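Local structure of zona occludens toxin N-terminal domain-containing protein (Neisseria meningitidis MC58, 2R2A) at residues Asp29-Pro34 with Gly123-Val128; Lys42-Ile47 with Pro53-Glu58; Tyr78-Ile81 with Glu85-Gly88. The protein is of unproven function but belongs to the zonular occludens toxin family, and its N-terminal domain, of P-loop NTPase type, probably binds a nucleoside triphosphate. All blocks are in the same frame, centred on the assembly; numbering follows the deposited sequence.

Contact 1 of 3, residues Asp29-Pro34 with Gly123-Val128; sequences DEMFKP and GIDIFV
The carboxylate of Asp125 engages three quite different groups: its OD1 accepts a hydrogen bond from the backbone N of Glu6, its OD2 forms a salt bridge with Arg41, and the methyl end of Met31, modelled as selenomethionine, rests against it with CE 3.5 Å from Asp125 OD1. The buried carboxylate thus has an amide and a guanidinium as polar partners, which probably offset its charge, while the methyl and selenium of the selenoether chain pack against it. The selenium reaches both strand residues, with Met31 SE 3.8 Å from Asp125 CB and 3.7 Å from Phe127 CE2. This second approach is a Met-aromatic contact made at the rim of the ring, since SE sits 4.9 Å from the Phe127 centroid and 84° off the ring normal. A bend at chi3 (83°) carries the methyl of Met31 on from the ring edge to the carboxylate.

Phe32 comes in beside Met31, its CZ meeting Phe127 CE2 at 3.9 Å. The two rings advance from opposite directions and are inclined by 33°, an oblique pairing rather than a stack. Two consecutive residues of the 3-10 turn 30-32 therefore serve two alternate residues on one face of the strand, while Ile126 between them turns the other way. The arrangement exemplifies how the loop after a helix is packed down on a central sheet. Phe32 and Phe127 share Met22 of helix 18-28, Met31 and Phe32 also touch Ile90, and strand 125-130 runs between strands 90-93 and 7-11.

Contact 2 of 3, residues Lys42-Ile47 with Pro53-Glu58; sequences KVFTNI and PHTYIE
Phe44 and Thr55 pair in parallel strands, their side chains alongside one another on the same face of the sheet, with Phe44 CD2 3.7 Å from Thr55 CB. Here the packing is close: Ile57 CG2 reaches Phe44 CB at 3.9 Å, and Trp80 meets the Phe44 ring. Three backbone bonds bind the pair. Thr55 N gives a nearly straight bond of 2.7 Å to Val43 O (N-H...O 173°), Thr45 N reaches Thr55 O, and Ile57 N reaches Thr45 O. On the opposite face His54 CG lies between its backbone N and carbonyl carbon (chi1 61°), which brings the imidazole against Thr45 CG2, 3.4 Å from His54 CD2.

The beginning of the pair is looser. Val43 N and Pro53 O share a water, which accepts from the first at 3.1 Å and donates to the second at 3.2 Å. At the far end the OH of the partly exposed Tyr56 donates to Glu58 OE1 at 2.8 Å.

Thr45, itself buried, shows how a polar group is accommodated. Its OG1 accepts from Ile47 N in an ST turn and bonds to Ile92 O, which can only accept, so the hydroxyl is used both ways.

Contact 3 of 3, residues Tyr78-Ile81 with Glu85-Gly88; sequences YEWI and ENIG
Trp80 and Asn86 close the turn that leaves the short helix 77-80, part of the beta-alpha-beta crossover leading from strand 72-73 to strand 90-93. A side chain from the following loop takes up the Trp80 carbonyl: Asn86 ND2 donates to Trp80 O at 2.8 Å, with an almost linear N-H...O angle of 170°. The oxygen lies in the plane of the Asn86 amide, as good donor geometry requires, whereas seen from the carbonyl the donor stands well above the plane rather than on a lone pair.

The same nitrogen lies 3.8 Å from Trp80 CE3, at the edge of the indole and near its plane. Amide and indole planes are turned 84° apart, so the amide meets the indole at its edge, nearly perpendicular to it. With CG anti to its own carbonyl carbon (chi1 -62°), Asn86 is directed to Trp80 O, and its CB passes 4.0 Å from Ile81 O. The indole is fixed independently, for Trp80 NE1 donates to Ser73 O and the ring meets that of Phe44. The Ile81 side chain packs against Trp115 and Ile124.

Both ends of the Asn86 amide are employed, since OD1 receives a hydrogen bond from Lys42 NZ as ND2 serves the Trp80 carbonyl. The lysine charge would be expected to polarise the amide and strengthen ND2 as a donor. A single buried amide, its rotation fixed by a donor at one end and an acceptor at the other, thus ties helix 77-80 to the approach of strand 43-45.

Overall arrangement
The three contacts illustrate how chemistry follows position in one mixed sheet. Contact 1, the most central, is buried and joins a post-helix loop to the middle strand 125-130 through selenium and aromatic rings, without a hydrogen bond across it. Contact 2, nearer the sheet's edge, is built on regular backbone bonds and is partly buried, with a water bridging the start of the pair and partly exposed residues such as Tyr56 further along. Contact 3 lies furthest out, its centre about 16 Å from that of the chain, yet is buried and depends on one side-chain bond. It bridges the others: Ile124 CD1 packs 3.7 Å from Ile81 CG1, and Ile57 CG2 3.7 Å from Trp80 CH2.

Contact 1 of 3, residues Asp29-Pro34 with Gly123-Val128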
loop_
_atom_site.group_PDB
_atom_site.type_symbol
_atom_site.label_atom_id
_atom_site.label_comp_id
_atom_site.label_asym_id
_atom_site.label_seq_id
_atom_site.Cartn_x
_atom_site.Cartn_y
_atom_site.Cartn_z
ATOM N N ASP A 29 14.288 0.409 3.319
ATOM C CA ASP A 29 14.188 -0.791 2.515
ATOM C C ASP A 29 14.878 -0.624 1.149
ATOM O O ASP A 29 14.839 0.454 0.558
ATOM C CB ASP A 29 12.717 -1.144 2.357
ATOM C CG ASP A 29 12.102 -1.715 3.652
ATOM O OD1 ASP A 29 12.753 -1.654 4.745
ATOM O OD2 ASP A 29 10.953 -2.221 3.551
ATOM N N GLU A 30 15.482 -1.700 0.649
ATOM C CA GLU A 30 16.197 -1.690 -0.644
ATOM C C GLU A 30 15.431 -1.099 -1.837
ATOM O O GLU A 30 16.015 -0.388 -2.674
ATOM C CB GLU A 30 16.630 -3.119 -1.007
ATOM C CG GLU A 30 17.960 -3.572 -0.397
ATOM C CD GLU A 30 19.116 -2.663 -0.789
ATOM O OE1 GLU A 30 19.319 -2.414 -2.009
ATOM O OE2 GLU A 30 19.803 -2.176 0.137
HETATM N N MSE A 31 14.126 -1.388 -1.948
HETATM C CA MSE A 31 13.403 -0.951 -3.169
HETATM C C MSE A 31 13.313 0.552 -3.339
HETATM O O MSE A 31 13.097 1.035 -4.462
HETATM C CB MSE A 31 12.016 -1.618 -3.315
HETATM C CG MSE A 31 10.976 -1.251 -2.244
HETATM SE SE MSE A 31 9.195 -1.741 -2.917
HETATM C CE MSE A 31 9.340 -3.577 -2.408
ATOM N N PHE A 32 13.503 1.299 -2.250
ATOM C CA PHE A 32 13.403 2.749 -2.262
ATOM C C PHE A 32 14.724 3.491 -2.466
ATOM O O PHE A 32 14.748 4.710 -2.519
ATOM C CB PHE A 32 12.721 3.228 -0.965
ATOM C CG PHE A 32 11.300 2.753 -0.840
ATOM C CD1 PHE A 32 10.989 1.639 -0.055
ATOM C CD2 PHE A 32 10.268 3.406 -1.520
ATOM C CE1 PHE A 32 9.667 1.191 0.044
ATOM C CE2 PHE A 32 8.961 2.969 -1.427
ATOM C CZ PHE A 32 8.666 1.859 -0.626
ATOM N N LYS A 33 15.819 2.747 -2.517
ATOM C CA LYS A 33 17.138 3.344 -2.605
ATOM C C LYS A 33 17.402 3.701 -4.057
ATOM O O LYS A 33 16.788 3.081 -4.947
ATOM C CB LYS A 33 18.166 2.331 -2.148
ATOM C CG LYS A 33 18.166 2.123 -0.603
ATOM C CD LYS A 33 19.188 1.051 -0.264
ATOM C CE LYS A 33 19.063 0.580 1.188
ATOM N NZ LYS A 33 19.239 1.683 2.169
ATOM N N PRO A 34 18.323 4.661 -4.297
ATOM C CA PRO A 34 18.649 5.025 -5.694
ATOM C C PRO A 34 19.417 3.883 -6.342
ATOM O O PRO A 34 20.119 3.143 -5.646
ATOM C CB PRO A 34 19.536 6.257 -5.543
ATOM C CG PRO A 34 20.082 6.211 -4.197
ATOM C CD PRO A 34 19.139 5.414 -3.330
ATOM N N GLY A 123 6.173 -4.209 -13.636
ATOM C CA GLY A 123 7.153 -4.211 -12.547
ATOM C C GLY A 123 6.769 -3.308 -11.379
ATOM O O GLY A 123 7.646 -2.741 -10.725
ATOM N N ILE A 124 5.464 -3.174 -11.122
ATOM C CA ILE A 124 4.952 -2.208 -10.141
ATOM C C ILE A 124 4.823 -2.824 -8.739
ATOM O O ILE A 124 4.081 -3.784 -8.562
ATOM C CB ILE A 124 3.540 -1.677 -10.534
ATOM C CG1 ILE A 124 3.531 -1.093 -11.965
ATOM C CG2 ILE A 124 3.014 -0.692 -9.488
ATOM C CD1 ILE A 124 4.401 0.121 -12.118
ATOM N N ASP A 125 5.527 -2.267 -7.753
ATOM C CA ASP A 125 5.312 -2.665 -6.352
ATOM C C ASP A 125 4.169 -1.870 -5.749
ATOM O O ASP A 125 4.061 -0.675 -5.954
ATOM C CB ASP A 125 6.580 -2.512 -5.536
ATOM C CG ASP A 125 7.519 -3.695 -5.718
ATOM O OD1 ASP A 125 7.332 -4.709 -5.006
ATOM O OD2 ASP A 125 8.415 -3.624 -6.583
ATOM N N ILE A 126 3.290 -2.535 -5.011
ATOM C CA ILE A 126 2.117 -1.871 -4.502
ATOM C C ILE A 126 2.057 -2.122 -2.994
ATOM O O ILE A 126 2.316 -3.232 -2.563
ATOM C CB ILE A 126 0.822 -2.468 -5.138
ATOM C CG1 ILE A 126 0.823 -2.263 -6.664
ATOM C CG2 ILE A 126 -0.439 -1.852 -4.451
ATOM C CD1 ILE A 126 -0.246 -3.101 -7.441
ATOM N N PHE A 127 1.804 -1.076 -2.209
ATOM C CA PHE A 127 1.524 -1.221 -0.744
ATOM C C PHE A 127 0.114 -0.701 -0.536
ATOM O O PHE A 127 -0.190 0.420 -0.959
ATOM C CB PHE A 127 2.478 -0.366 0.078
ATOM C CG PHE A 127 3.900 -0.814 -0.004
ATOM C CD1 PHE A 127 4.420 -1.656 0.965
ATOM C CD2 PHE A 127 4.710 -0.441 -1.105
ATOM C CE1 PHE A 127 5.764 -2.122 0.884
ATOM C CE2 PHE A 127 6.041 -0.920 -1.203
ATOM C CZ PHE A 127 6.561 -1.734 -0.221
ATOM N N VAL A 128 -0.732 -1.461 0.173
ATOM C CA VAL A 128 -2.061 -0.955 0.498
ATOM C C VAL A 128 -2.208 -0.982 2.018
ATOM O O VAL A 128 -1.820 -1.944 2.655
ATOM C CB VAL A 128 -3.207 -1.792 -0.151
ATOM C CG1 VAL A 128 -3.394 -1.363 -1.648
ATOM C CG2 VAL A 128 -2.954 -3.284 -0.014
#

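Contact 2 of 3, residues Lys42-Ile47 with Pro53-Glu58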
loop_
_atom_site.group_PDB
_atom_site.type_symbol
_atom_site.label_atom_id
_atom_site.label_comp_id
_atom_site.label_asym_id
_atom_site.label_seq_id
_atom_site.Cartn_x
_atom_site.Cartn_y
_atom_site.Cartn_z
ATOM N N LYS A 42 10.086 5.852 -9.052
ATOM C CA LYS A 42 9.030 6.832 -8.876
ATOM C C LYS A 42 8.001 6.271 -7.888
ATOM O O LYS A 42 7.661 5.092 -7.974
ATOM C CB LYS A 42 8.364 7.105 -10.223
ATOM C CG LYS A 42 7.299 8.161 -10.186
ATOM C CD LYS A 42 6.886 8.573 -11.628
ATOM C CE LYS A 42 6.000 9.823 -11.587
ATOM N NZ LYS A 42 5.327 10.167 -12.900
ATOM N N VAL A 43 7.545 7.108 -6.950
ATOM C CA VAL A 43 6.544 6.739 -5.923
ATOM C C VAL A 43 5.213 7.492 -6.162
ATOM O O VAL A 43 5.205 8.712 -6.299
ATOM C CB VAL A 43 7.080 7.016 -4.485
ATOM C CG1 VAL A 43 6.037 6.638 -3.389
ATOM C CG2 VAL A 43 8.384 6.234 -4.216
ATOM N N PHE A 44 4.114 6.755 -6.277
ATOM C CA PHE A 44 2.773 7.357 -6.358
ATOM C C PHE A 44 2.118 7.111 -5.020
ATOM O O PHE A 44 2.129 5.979 -4.529
ATOM C CB PHE A 44 1.938 6.695 -7.465
ATOM C CG PHE A 44 2.494 6.919 -8.866
ATOM C CD1 PHE A 44 3.302 5.966 -9.478
ATOM C CD2 PHE A 44 2.158 8.073 -9.565
ATOM C CE1 PHE A 44 3.805 6.174 -10.781
ATOM C CE2 PHE A 44 2.665 8.305 -10.864
ATOM C CZ PHE A 44 3.484 7.345 -11.463
ATOM N N THR A 45 1.562 8.145 -4.405
ATOM C CA THR A 45 0.880 7.919 -3.136
ATOM C C THR A 45 -0.145 8.980 -2.857
ATOM O O THR A 45 -0.125 10.034 -3.483
ATOM C CB THR A 45 1.882 7.752 -1.947
ATOM O OG1 THR A 45 1.197 7.322 -0.760
ATOM C CG2 THR A 45 2.668 9.038 -1.678
ATOM N N ASN A 46 -1.066 8.676 -1.938
ATOM C CA ASN A 46 -2.031 9.658 -1.436
ATOM C C ASN A 46 -1.679 10.089 -0.002
ATOM O O ASN A 46 -2.441 10.829 0.614
ATOM C CB ASN A 46 -3.489 9.118 -1.508
ATOM C CG ASN A 46 -3.711 7.876 -0.645
ATOM O OD1 ASN A 46 -2.821 7.041 -0.491
ATOM N ND2 ASN A 46 -4.922 7.747 -0.076
ATOM N N ILE A 47 -0.555 9.600 0.548
ATOM C CA ILE A 47 -0.188 9.942 1.925
ATOM C C ILE A 47 0.184 11.419 2.033
ATOM O O ILE A 47 1.051 11.873 1.308
ATOM C CB ILE A 47 0.969 9.090 2.460
ATOM C CG1 ILE A 47 0.502 7.622 2.687
ATOM C CG2 ILE A 47 1.451 9.622 3.808
ATOM C CD1 ILE A 47 1.662 6.702 2.853
ATOM N N PRO A 53 10.163 12.712 -2.045
ATOM C CA PRO A 53 9.553 13.049 -3.326
ATOM C C PRO A 53 8.632 11.941 -3.831
ATOM O O PRO A 53 8.959 10.761 -3.725
ATOM C CB PRO A 53 10.763 13.251 -4.260
ATOM C CG PRO A 53 11.827 13.692 -3.340
ATOM C CD PRO A 53 11.625 12.911 -2.077
ATOM N N HIS A 54 7.471 12.332 -4.323
ATOM C CA HIS A 54 6.485 11.383 -4.796
ATOM C C HIS A 54 5.522 12.124 -5.706
ATOM O O HIS A 54 5.544 13.357 -5.791
ATOM C CB HIS A 54 5.722 10.737 -3.607
ATOM C CG HIS A 54 4.965 11.728 -2.784
ATOM N ND1 HIS A 54 5.586 12.575 -1.892
ATOM C CD2 HIS A 54 3.652 12.055 -2.765
ATOM C CE1 HIS A 54 4.686 13.373 -1.349
ATOM N NE2 HIS A 54 3.505 13.081 -1.863
ATOM N N THR A 55 4.689 11.371 -6.400
ATOM C CA THR A 55 3.586 11.936 -7.155
ATOM C C THR A 55 2.277 11.641 -6.444
ATOM O O THR A 55 2.010 10.483 -6.123
ATOM C CB THR A 55 3.559 11.333 -8.547
ATOM O OG1 THR A 55 4.807 11.631 -9.185
ATOM C CG2 THR A 55 2.417 11.889 -9.344
ATOM N N TYR A 56 1.482 12.687 -6.198
ATOM C CA TYR A 56 0.170 12.550 -5.557
ATOM C C TYR A 56 -0.836 11.852 -6.460
ATOM O O TYR A 56 -0.967 12.185 -7.645
ATOM C CB TYR A 56 -0.401 13.911 -5.127
ATOM C CG TYR A 56 -1.747 13.822 -4.427
ATOM C CD1 TYR A 56 -2.925 14.179 -5.096
ATOM C CD2 TYR A 56 -1.849 13.372 -3.094
ATOM C CE1 TYR A 56 -4.160 14.100 -4.476
ATOM C CE2 TYR A 56 -3.102 13.286 -2.463
ATOM C CZ TYR A 56 -4.245 13.653 -3.166
ATOM O OH TYR A 56 -5.483 13.577 -2.579
ATOM N N ILE A 57 -1.565 10.896 -5.880
ATOM C CA ILE A 57 -2.732 10.309 -6.543
ATOM C C ILE A 57 -4.019 10.561 -5.741
ATOM O O ILE A 57 -4.043 10.392 -4.512
ATOM C CB ILE A 57 -2.531 8.793 -6.853
ATOM C CG1 ILE A 57 -2.158 7.982 -5.597
ATOM C CG2 ILE A 57 -1.450 8.624 -7.899
ATOM C CD1 ILE A 57 -2.045 6.440 -5.849
ATOM N N GLU A 58 -5.078 10.964 -6.450
ATOM C CA GLU A 58 -6.391 11.212 -5.852
ATOM C C GLU A 58 -7.195 9.924 -5.720
ATOM O O GLU A 58 -7.459 9.238 -6.714
ATOM C CB GLU A 58 -7.206 12.222 -6.695
ATOM C CG GLU A 58 -8.530 12.658 -6.050
ATOM C CD GLU A 58 -8.345 13.043 -4.584
ATOM O OE1 GLU A 58 -7.665 14.051 -4.308
ATOM O OE2 GLU A 58 -8.842 12.305 -3.703
HETATM O O HOH W 1 8.856 9.882 -6.787
#

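Contact 3 of 3, residues Tyr78-Ile81 with Glu85-Gly88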
loop_
_atom_site.group_PDB
_atom_site.type_symbol
_atom_site.label_atom_id
_atom_site.label_comp_id
_atom_site.label_asym_id
_atom_site.label_seq_id
_atom_site.Cartn_x
_atom_site.Cartn_y
_atom_site.Cartn_z
ATOM N N TYR A 78 -5.179 1.767 -13.989
ATOM C CA TYR A 78 -5.036 0.769 -15.025
ATOM C C TYR A 78 -4.597 1.400 -16.366
ATOM O O TYR A 78 -3.986 0.728 -17.180
ATOM C CB TYR A 78 -6.334 -0.041 -15.190
ATOM C CG TYR A 78 -7.501 0.731 -15.761
ATOM C CD1 TYR A 78 -8.360 1.470 -14.929
ATOM C CD2 TYR A 78 -7.777 0.697 -17.133
ATOM C CE1 TYR A 78 -9.451 2.175 -15.468
ATOM C CE2 TYR A 78 -8.843 1.398 -17.666
ATOM C CZ TYR A 78 -9.671 2.130 -16.837
ATOM O OH TYR A 78 -10.719 2.819 -17.395
ATOM N N GLU A 79 -4.908 2.684 -16.562
ATOM C CA GLU A 79 -4.540 3.397 -17.786
ATOM C C GLU A 79 -3.102 3.923 -17.688
ATOM O O GLU A 79 -2.205 3.396 -18.353
ATOM C CB GLU A 79 -5.518 4.539 -18.089
ATOM C CG GLU A 79 -6.904 4.108 -18.586
ATOM C CD GLU A 79 -7.735 5.271 -19.161
ATOM O OE1 GLU A 79 -8.934 5.077 -19.462
ATOM O OE2 GLU A 79 -7.186 6.384 -19.331
ATOM N N TRP A 80 -2.890 4.956 -16.872
ATOM C CA TRP A 80 -1.588 5.612 -16.770
ATOM C C TRP A 80 -0.420 4.773 -16.220
ATOM O O TRP A 80 0.731 5.116 -16.480
ATOM C CB TRP A 80 -1.685 6.925 -15.985
ATOM C CG TRP A 80 -2.321 6.851 -14.617
ATOM C CD1 TRP A 80 -3.634 7.066 -14.324
ATOM C CD2 TRP A 80 -1.665 6.602 -13.348
ATOM N NE1 TRP A 80 -3.849 6.946 -12.973
ATOM C CE2 TRP A 80 -2.664 6.669 -12.348
ATOM C CE3 TRP A 80 -0.339 6.323 -12.965
ATOM C CZ2 TRP A 80 -2.386 6.475 -10.980
ATOM C CZ3 TRP A 80 -0.062 6.124 -11.608
ATOM C CH2 TRP A 80 -1.088 6.193 -10.631
ATOM N N ILE A 81 -0.695 3.715 -15.446
ATOM C CA ILE A 81 0.379 2.862 -14.909
ATOM C C ILE A 81 1.181 2.126 -16.011
ATOM O O ILE A 81 2.343 1.739 -15.788
ATOM C CB ILE A 81 -0.098 1.881 -13.785
ATOM C CG1 ILE A 81 1.039 1.559 -12.813
ATOM C CG2 ILE A 81 -0.615 0.579 -14.356
ATOM C CD1 ILE A 81 1.446 2.698 -11.852
ATOM N N GLU A 85 6.964 6.178 -18.653
ATOM C CA GLU A 85 7.582 6.943 -17.566
ATOM C C GLU A 85 7.231 6.344 -16.209
ATOM O O GLU A 85 7.900 6.639 -15.214
ATOM C CB GLU A 85 7.166 8.413 -17.600
ATOM C CG GLU A 85 5.646 8.661 -17.675
ATOM C CD GLU A 85 5.163 8.954 -19.094
ATOM O OE1 GLU A 85 5.976 9.345 -19.967
ATOM O OE2 GLU A 85 3.956 8.796 -19.344
ATOM N N ASN A 86 6.198 5.501 -16.189
ATOM C CA ASN A 86 5.668 4.907 -14.949
ATOM C C ASN A 86 5.982 3.426 -14.694
ATOM O O ASN A 86 5.648 2.895 -13.627
ATOM C CB ASN A 86 4.160 5.135 -14.877
ATOM C CG ASN A 86 3.788 6.604 -14.843
ATOM O OD1 ASN A 86 4.551 7.451 -14.382
ATOM N ND2 ASN A 86 2.610 6.915 -15.343
ATOM N N ILE A 87 6.630 2.759 -15.648
ATOM C CA ILE A 87 7.036 1.357 -15.458
ATOM C C ILE A 87 8.053 1.252 -14.316
ATOM O O ILE A 87 8.866 2.157 -14.116
ATOM C CB ILE A 87 7.572 0.683 -16.772
ATOM C CG1 ILE A 87 9.045 1.015 -17.027
ATOM C CG2 ILE A 87 6.664 1.012 -17.976
ATOM C CD1 ILE A 87 9.534 0.711 -18.477
ATOM N N GLY A 88 7.953 0.171 -13.543
ATOM C CA GLY A 88 8.826 -0.084 -12.408
ATOM C C GLY A 88 8.608 0.865 -11.235
ATOM O O GLY A 88 9.493 1.045 -10.400
#